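Local coordinates for probable TonB-dependent siderophore receptor PiuA (Acinetobacter baumannii, PDB 5FP1), which probably takes part in the first step of iron uptake, binding iron-chelating siderophores at the outer membrane for import into the cell, at residues 414-419 with 497-502; 426-429 with 433-436; 549-552 with 558-561. One frame throughout, in Å; residues are numbered along the deposited sequence. Where two conformers were deposited one is given.

Contact 1: 414-419 with 497-502; sequences ATVEST and LNAGWG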
loop_
_atom_site.group_PDB
_atom_site.type_symbol
_atom_site.label_atom_id
_atom_site.label_comp_id
_atom_site.label_asym_id
_atom_site.label_seq_id
_atom_site.Cartn_x
_atom_site.Cartn_y
_atom_site.Cartn_z
ATOM N N ALA A 414 -0.865 1.786 -22.680
ATOM C CA ALA A 414 -0.744 0.405 -22.199
ATOM C C ALA A 414 -2.099 -0.215 -21.977
ATOM O O ALA A 414 -2.970 0.408 -21.425
ATOM C CB ALA A 414 0.045 0.357 -20.900
ATOM N N THR A 415 -2.228 -1.480 -22.349
ATOM C CA THR A 415 -3.455 -2.231 -22.174
ATOM C C THR A 415 -3.153 -3.567 -21.530
ATOM O O THR A 415 -2.300 -4.322 -22.006
ATOM C CB THR A 415 -4.133 -2.453 -23.530
ATOM O OG1 THR A 415 -4.415 -1.176 -24.103
ATOM C CG2 THR A 415 -5.446 -3.228 -23.377
ATOM N N VAL A 416 -3.816 -3.839 -20.415
ATOM C CA VAL A 416 -3.662 -5.133 -19.724
ATOM C C VAL A 416 -5.032 -5.791 -19.678
ATOM O O VAL A 416 -6.031 -5.202 -19.225
ATOM C CB VAL A 416 -3.106 -4.966 -18.300
ATOM C CG1 VAL A 416 -3.063 -6.297 -17.569
ATOM C CG2 VAL A 416 -1.709 -4.345 -18.348
ATOM N N GLU A 417 -5.070 -7.019 -20.149
ATOM C CA GLU A 417 -6.292 -7.793 -20.163
ATOM C C GLU A 417 -6.014 -9.117 -19.455
ATOM O O GLU A 417 -5.013 -9.797 -19.737
ATOM C CB GLU A 417 -6.737 -8.022 -21.607
ATOM C CG GLU A 417 -8.123 -8.660 -21.718
ATOM C CD GLU A 417 -8.661 -8.611 -23.154
ATOM O OE1 GLU A 417 -7.847 -8.649 -24.079
ATOM O OE2 GLU A 417 -9.881 -8.523 -23.340
ATOM N N SER A 418 -6.906 -9.505 -18.561
ATOM C CA SER A 418 -6.747 -10.757 -17.840
ATOM C C SER A 418 -8.037 -11.541 -17.787
ATOM O O SER A 418 -9.139 -10.990 -17.889
ATOM C CB SER A 418 -6.271 -10.499 -16.420
ATOM O OG SER A 418 -7.266 -9.823 -15.675
ATOM N N THR A 419 -7.880 -12.837 -17.594
ATOM C CA THR A 419 -8.994 -13.739 -17.433
ATOM C C THR A 419 -8.575 -14.887 -16.543
ATOM O O THR A 419 -7.526 -15.487 -16.756
ATOM C CB THR A 419 -9.419 -14.331 -18.775
ATOM O OG1 THR A 419 -9.542 -13.277 -19.741
ATOM C CG2 THR A 419 -10.741 -15.065 -18.608
ATOM N N LEU A 497 3.203 -6.054 -15.332
ATOM C CA LEU A 497 2.138 -6.053 -14.330
ATOM C C LEU A 497 1.748 -4.652 -13.834
ATOM O O LEU A 497 0.622 -4.453 -13.372
ATOM C CB LEU A 497 2.541 -6.934 -13.145
ATOM C CG LEU A 497 1.476 -7.073 -12.051
ATOM C CD1 LEU A 497 0.212 -7.718 -12.611
ATOM C CD2 LEU A 497 2.026 -7.859 -10.881
ATOM N N ASN A 498 2.652 -3.677 -13.903
ATOM C CA ASN A 498 2.310 -2.337 -13.425
ATOM C C ASN A 498 1.309 -1.613 -14.340
ATOM O O ASN A 498 0.830 -0.517 -14.025
ATOM C CB ASN A 498 3.567 -1.486 -13.182
ATOM C CG ASN A 498 4.383 -1.189 -14.450
ATOM O OD1 ASN A 498 3.885 -1.231 -15.570
ATOM N ND2 ASN A 498 5.644 -0.824 -14.248
ATOM N N ALA A 499 1.040 -2.216 -15.499
ATOM C CA ALA A 499 -0.004 -1.740 -16.443
ATOM C C ALA A 499 0.318 -0.366 -16.970
ATOM O O ALA A 499 -0.581 0.398 -17.361
ATOM C CB ALA A 499 -1.377 -1.728 -15.791
ATOM N N GLY A 500 1.608 -0.050 -16.984
ATOM C CA GLY A 500 2.072 1.158 -17.628
ATOM C C GLY A 500 2.894 2.055 -16.724
ATOM O O GLY A 500 3.926 2.588 -17.134
ATOM N N TRP A 501 2.446 2.270 -15.498
ATOM C CA TRP A 501 3.164 3.214 -14.633
ATOM C C TRP A 501 2.997 2.764 -13.185
ATOM O O TRP A 501 1.893 2.705 -12.652
ATOM C CB TRP A 501 2.644 4.632 -14.862
ATOM C CG TRP A 501 3.626 5.702 -14.442
ATOM C CD1 TRP A 501 3.458 6.639 -13.459
ATOM C CD2 TRP A 501 4.941 5.887 -14.955
ATOM N NE1 TRP A 501 4.604 7.404 -13.331
ATOM C CE2 TRP A 501 5.529 6.957 -14.236
ATOM C CE3 TRP A 501 5.694 5.243 -15.950
ATOM C CZ2 TRP A 501 6.801 7.418 -14.513
ATOM C CZ3 TRP A 501 6.968 5.720 -16.228
ATOM C CH2 TRP A 501 7.503 6.783 -15.514
ATOM N N GLY A 502 4.104 2.389 -12.577
ATOM C CA GLY A 502 4.096 1.807 -11.256
ATOM C C GLY A 502 5.497 1.300 -10.972
ATOM O O GLY A 502 6.491 1.876 -11.424
HETATM O O HOH W 1 -3.029 0.027 -18.476
#

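Contact 2: 426-429 with 433-436; sequences NIEI and WLLD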
loop_
_atom_site.group_PDB
_atom_site.type_symbol
_atom_site.label_atom_id
_atom_site.label_comp_id
_atom_site.label_asym_id
_atom_site.label_seq_id
_atom_site.Cartn_x
_atom_site.Cartn_y
_atom_site.Cartn_z
ATOM N N ASN A 426 -12.060 -24.978 1.804
ATOM C CA ASN A 426 -11.528 -25.396 3.070
ATOM C C ASN A 426 -12.402 -26.547 3.586
ATOM O O ASN A 426 -13.577 -26.353 3.858
ATOM C CB ASN A 426 -11.484 -24.240 4.062
ATOM C CG ASN A 426 -10.850 -24.636 5.391
ATOM O OD1 ASN A 426 -11.509 -25.232 6.247
ATOM N ND2 ASN A 426 -9.578 -24.309 5.569
ATOM N N ILE A 427 -11.818 -27.741 3.664
ATOM C CA ILE A 427 -12.564 -28.954 3.977
ATOM C C ILE A 427 -12.377 -29.355 5.444
ATOM O O ILE A 427 -11.274 -29.685 5.872
ATOM C CB ILE A 427 -12.139 -30.105 3.064
ATOM C CG1 ILE A 427 -12.261 -29.696 1.601
ATOM C CG2 ILE A 427 -13.000 -31.343 3.313
ATOM C CD1 ILE A 427 -11.683 -30.701 0.646
ATOM N N GLU A 428 -13.464 -29.305 6.207
ATOM C CA GLU A 428 -13.458 -29.805 7.577
ATOM C C GLU A 428 -13.623 -31.322 7.545
ATOM O O GLU A 428 -14.675 -31.854 7.156
ATOM C CB GLU A 428 -14.540 -29.141 8.413
ATOM C CG GLU A 428 -14.582 -29.672 9.837
ATOM C CD GLU A 428 -15.692 -29.075 10.683
ATOM O OE1 GLU A 428 -15.985 -27.867 10.555
ATOM O OE2 GLU A 428 -16.241 -29.811 11.524
ATOM N N ILE A 429 -12.543 -32.011 7.884
ATOM C CA ILE A 429 -12.518 -33.461 7.894
ATOM C C ILE A 429 -13.112 -33.970 9.204
ATOM O O ILE A 429 -13.942 -34.859 9.187
ATOM C CB ILE A 429 -11.095 -33.986 7.661
ATOM C CG1 ILE A 429 -10.586 -33.493 6.299
ATOM C CG2 ILE A 429 -11.058 -35.508 7.682
ATOM C CD1 ILE A 429 -9.123 -33.781 6.073
ATOM N N TRP A 433 -9.529 -31.231 12.266
ATOM C CA TRP A 433 -8.697 -31.330 11.076
ATOM C C TRP A 433 -9.308 -30.589 9.888
ATOM O O TRP A 433 -10.384 -30.965 9.402
ATOM C CB TRP A 433 -8.491 -32.776 10.702
ATOM C CG TRP A 433 -7.665 -33.570 11.691
ATOM C CD1 TRP A 433 -8.129 -34.357 12.708
ATOM C CD2 TRP A 433 -6.241 -33.669 11.723
ATOM N NE1 TRP A 433 -7.075 -34.940 13.382
ATOM C CE2 TRP A 433 -5.904 -34.546 12.786
ATOM C CE3 TRP A 433 -5.210 -33.107 10.958
ATOM C CZ2 TRP A 433 -4.585 -34.856 13.104
ATOM C CZ3 TRP A 433 -3.889 -33.427 11.279
ATOM C CH2 TRP A 433 -3.594 -34.289 12.346
ATOM N N LEU A 434 -8.619 -29.542 9.425
ATOM C CA LEU A 434 -9.086 -28.750 8.259
ATOM C C LEU A 434 -8.053 -28.747 7.146
ATOM O O LEU A 434 -6.897 -28.416 7.384
ATOM C CB LEU A 434 -9.358 -27.303 8.646
ATOM C CG LEU A 434 -10.092 -27.074 9.959
ATOM C CD1 LEU A 434 -10.115 -25.591 10.297
ATOM C CD2 LEU A 434 -11.494 -27.623 9.875
ATOM N N LEU A 435 -8.473 -29.137 5.946
ATOM C CA LEU A 435 -7.623 -29.140 4.767
ATOM C C LEU A 435 -7.974 -27.923 3.890
ATOM O O LEU A 435 -9.104 -27.797 3.428
ATOM C CB LEU A 435 -7.852 -30.399 3.966
ATOM C CG LEU A 435 -7.073 -30.527 2.665
ATOM C CD1 LEU A 435 -5.570 -30.477 2.916
ATOM C CD2 LEU A 435 -7.475 -31.819 1.952
ATOM N N ASP A 436 -7.022 -27.010 3.725
ATOM C CA ASP A 436 -7.256 -25.772 2.949
ATOM C C ASP A 436 -6.658 -25.915 1.556
ATOM O O ASP A 436 -5.492 -26.315 1.420
ATOM C CB ASP A 436 -6.593 -24.596 3.668
ATOM C CG ASP A 436 -7.064 -23.231 3.117
ATOM O OD1 ASP A 436 -8.250 -22.865 3.329
ATOM O OD2 ASP A 436 -6.236 -22.559 2.462
#

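Contact 3: 549-552 with 558-561; sequences NTRV and TYAN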
loop_
_atom_site.group_PDB
_atom_site.type_symbol
_atom_site.label_atom_id
_atom_site.label_comp_id
_atom_site.label_asym_id
_atom_site.label_seq_id
_atom_site.Cartn_x
_atom_site.Cartn_y
_atom_site.Cartn_z
ATOM N N ASN A 549 12.605 -17.402 -8.625
ATOM C CA ASN A 549 12.896 -17.028 -9.996
ATOM C C ASN A 549 12.592 -15.562 -10.179
ATOM O O ASN A 549 11.422 -15.169 -10.380
ATOM C CB ASN A 549 12.065 -17.857 -10.984
ATOM C CG ASN A 549 12.649 -19.216 -11.214
ATOM O OD1 ASN A 549 13.651 -19.361 -11.918
ATOM N ND2 ASN A 549 12.065 -20.216 -10.593
ATOM N N THR A 550 13.645 -14.759 -10.073
ATOM C CA THR A 550 13.561 -13.312 -10.180
ATOM C C THR A 550 14.108 -12.887 -11.517
ATOM O O THR A 550 15.139 -13.419 -11.980
ATOM C CB THR A 550 14.414 -12.659 -9.078
ATOM O OG1 THR A 550 13.919 -13.042 -7.789
ATOM C CG2 THR A 550 14.414 -11.136 -9.184
ATOM N N ARG A 551 13.445 -11.921 -12.143
ATOM C CA ARG A 551 13.900 -11.405 -13.418
ATOM C C ARG A 551 15.100 -10.509 -13.166
ATOM O O ARG A 551 15.053 -9.657 -12.304
ATOM C CB ARG A 551 12.794 -10.611 -14.122
ATOM C CG ARG A 551 13.120 -10.280 -15.582
ATOM C CD ARG A 551 11.861 -9.861 -16.327
ATOM N NE ARG A 551 11.243 -8.691 -15.759
ATOM C CZ ARG A 551 10.102 -8.643 -15.081
ATOM N NH1 ARG A 551 9.361 -9.718 -14.825
ATOM N NH2 ARG A 551 9.695 -7.469 -14.650
ATOM N N VAL A 552 16.182 -10.671 -13.916
ATOM C CA VAL A 552 17.330 -9.806 -13.743
ATOM C C VAL A 552 17.874 -9.425 -15.120
ATOM O O VAL A 552 17.551 -10.060 -16.107
ATOM C CB VAL A 552 18.445 -10.463 -12.895
ATOM C CG1 VAL A 552 17.951 -10.775 -11.480
ATOM C CG2 VAL A 552 18.954 -11.713 -13.570
ATOM N N THR A 558 19.420 -7.280 -22.499
ATOM C CA THR A 558 19.109 -8.691 -22.289
ATOM C C THR A 558 18.650 -8.983 -20.832
ATOM O O THR A 558 19.298 -8.547 -19.875
ATOM C CB THR A 558 20.346 -9.552 -22.566
ATOM O OG1 THR A 558 20.934 -9.164 -23.830
ATOM C CG2 THR A 558 19.996 -11.041 -22.570
ATOM N N TYR A 559 17.563 -9.742 -20.686
ATOM C CA TYR A 559 17.042 -10.163 -19.380
ATOM C C TYR A 559 16.932 -11.661 -19.286
ATOM O O TYR A 559 16.868 -12.340 -20.296
ATOM C CB TYR A 559 15.639 -9.567 -19.151
ATOM C CG TYR A 559 15.616 -8.083 -19.066
ATOM C CD1 TYR A 559 15.650 -7.295 -20.226
ATOM C CD2 TYR A 559 15.552 -7.438 -17.841
ATOM C CE1 TYR A 559 15.622 -5.935 -20.146
ATOM C CE2 TYR A 559 15.532 -6.065 -17.758
ATOM C CZ TYR A 559 15.555 -5.327 -18.915
ATOM O OH TYR A 559 15.519 -3.981 -18.850
ATOM N N ALA A 560 16.872 -12.178 -18.061
ATOM C CA ALA A 560 16.629 -13.585 -17.814
ATOM C C ALA A 560 16.041 -13.771 -16.419
ATOM O O ALA A 560 16.180 -12.908 -15.583
ATOM C CB ALA A 560 17.945 -14.372 -17.911
ATOM N N ASN A 561 15.447 -14.927 -16.162
ATOM C CA ASN A 561 14.773 -15.211 -14.892
ATOM C C ASN A 561 15.623 -16.022 -13.906
ATOM O O ASN A 561 15.115 -16.949 -13.273
ATOM C CB ASN A 561 13.543 -16.039 -15.165
ATOM C CG ASN A 561 12.274 -15.237 -15.175
ATOM O OD1 ASN A 561 12.244 -14.055 -14.833
ATOM N ND2 ASN A 561 11.200 -15.895 -15.568
HETATM O O HOH W 2 10.044 -12.458 -15.387
#

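Contact 1: 414-419 with 497-502
Val416 and Ala414 are the two residues of strand 414-419 that meet the loop 497-502, and their direct contacts are made by methyl groups. On Val416 the CG2 branch does the touching: it lies 3.6 Å from Ala499 CA and 3.7 Å from Ala499 CB, so one methyl rests alongside the alanine. CG1 is anti to the backbone N (chi1 175°), which places CG2 anti to the carbonyl carbon and lets that branch reach Ala499. Ala414 lies two residues back, on the same face of the strand. Its CB lies 3.6 Å from Ala499 O and 3.9 Å from Gly500 CA, a close approach to bare backbone.

The strand is part of the long barrel strand 405-428 of a TonB-dependent receptor, and the loop connects strands 482-493 and 518-531. The contact is thus a loop folded against the barrel wall, and it is largely buried.

Polar contact between the segments runs through a water. It donates to Ala414 O at 3.0 Å and to Ala499 O at 2.7 Å, so both of its hydrogens are used to join two backbone acceptors, and no direct hydrogen bond links the segments. Thr360 of the adjacent strand adds a weak bond to Ala499 O.

Within the loop, Asn498 forms an Asx turn: its OD1 accepts from Gly500 N at 2.9 Å, with the donor tilted 33° from the carbonyl plane. The amide nitrogen ND2 of the same side chain is held by Asp503 O and Thr507 OG1, which fixes the rotation of the amide.

Contact 2: 426-429 with 433-436
Ile427 and Leu435 form the apolar centre, a hydrogen-bonded antiparallel pair whose CB atoms are 4.4 Å apart. Ile429 extends this patch at the end of the hairpin: its CD1 reaches Leu435 CB at 4.2 Å, the two side chains meeting at a slant, while its CB lies beside that of Trp433. Leu434 and Glu428 project from the other face, where Leu434 CD2 touches Glu428 CB at 3.7 Å and also packs on CG, so the glutamate contributes its aliphatic stem.

Ile427 N donates to Leu435 O and Leu435 N to Ile427 O, and Ile429 N reaches Trp433 O at 2.8 Å beyond them, joining strands 405-428 and 433-450 in a beta hairpin of the barrel.

At the polar edge, Asn426 ND2 donates to Asp436 OD1 at 3.0 Å, almost straight at 175°; the acceptor lies in the amide plane but is met on its anti side. With CG anti to the backbone N (chi1 -177°), the Asn426 amide swings toward the partner strand. Arg348 bonds Asn426 OD1 and Gln471 bonds Asp436 OD2, a polar chain over four strands: each carboxylate oxygen takes an amide N-H, and Arg348 may polarise the Asn426 amide, helping to stabilise the charge.

Contact 3: 549-552 with 558-561
A beta hairpin of the barrel, formed by strands 536-555 and 558-575, contains this contact near its turn. Val552 and Ala560 are the antiparallel hydrogen-bonded pair: Val552 N donates to Ala560 O at 2.8 Å, and Ala560 N returns a bond to Val552 O at 3.0 Å. Val552 CG2 also packs 3.6 Å from Ala560 O, since chi1 of -62° sets this methyl between the backbone N and the carbonyl carbon.

Tyr559 brings its CB and CD2 against the carbonyl of Val552, with CD2 3.7 Å from Val552 O and the oxygen oblique to the ring. One residue before Val552, Arg551 meets Asn561. Asn561 OD1 lies 3.6 Å from Arg551 CB, and the two side chains pass at a slant with guanidinium and amide planes 41° apart. They are coupled through a water, which accepts from Arg551 NH1 at 2.9 Å in the plane of the guanidinium and donates to Asn561 OD1 at 2.8 Å. The arginine chain bends at chi3 (60°), bringing NH1 round to that water.

Outside the hairpin, Asp516 O takes the ND2 of Asn561 and Asn509 bonds the hydroxyl of Tyr559, both from the loop leading into strand 518-531. That strand flanks the hairpin through Glu518, whose carboxylate accepts from Arg551 N, and through Glu519, which bonds the backbone of Asn549.

Overall arrangement
All three contacts belong to the beta-barrel, at different places. Contact 1 is the buried one, a loop laid against the wall; contact 2 is partly buried, and contact 3 lies at the surface. Contacts 1 and 2 share strand 405-428: contact 1 uses its middle and contact 2 its end at the hairpin turn, with centres 36 Å apart. Contacts 1 and 3 come closer, about 7 Å between nearest atoms, without touching. Contacts 2 and 3 each join the two strands of an antiparallel hairpin by direct main-chain bonds, whereas contact 1 relies on methyl packing and a water. Another water serves contact 3, between side chains, while contact 2 has a direct amide-carboxylate bond.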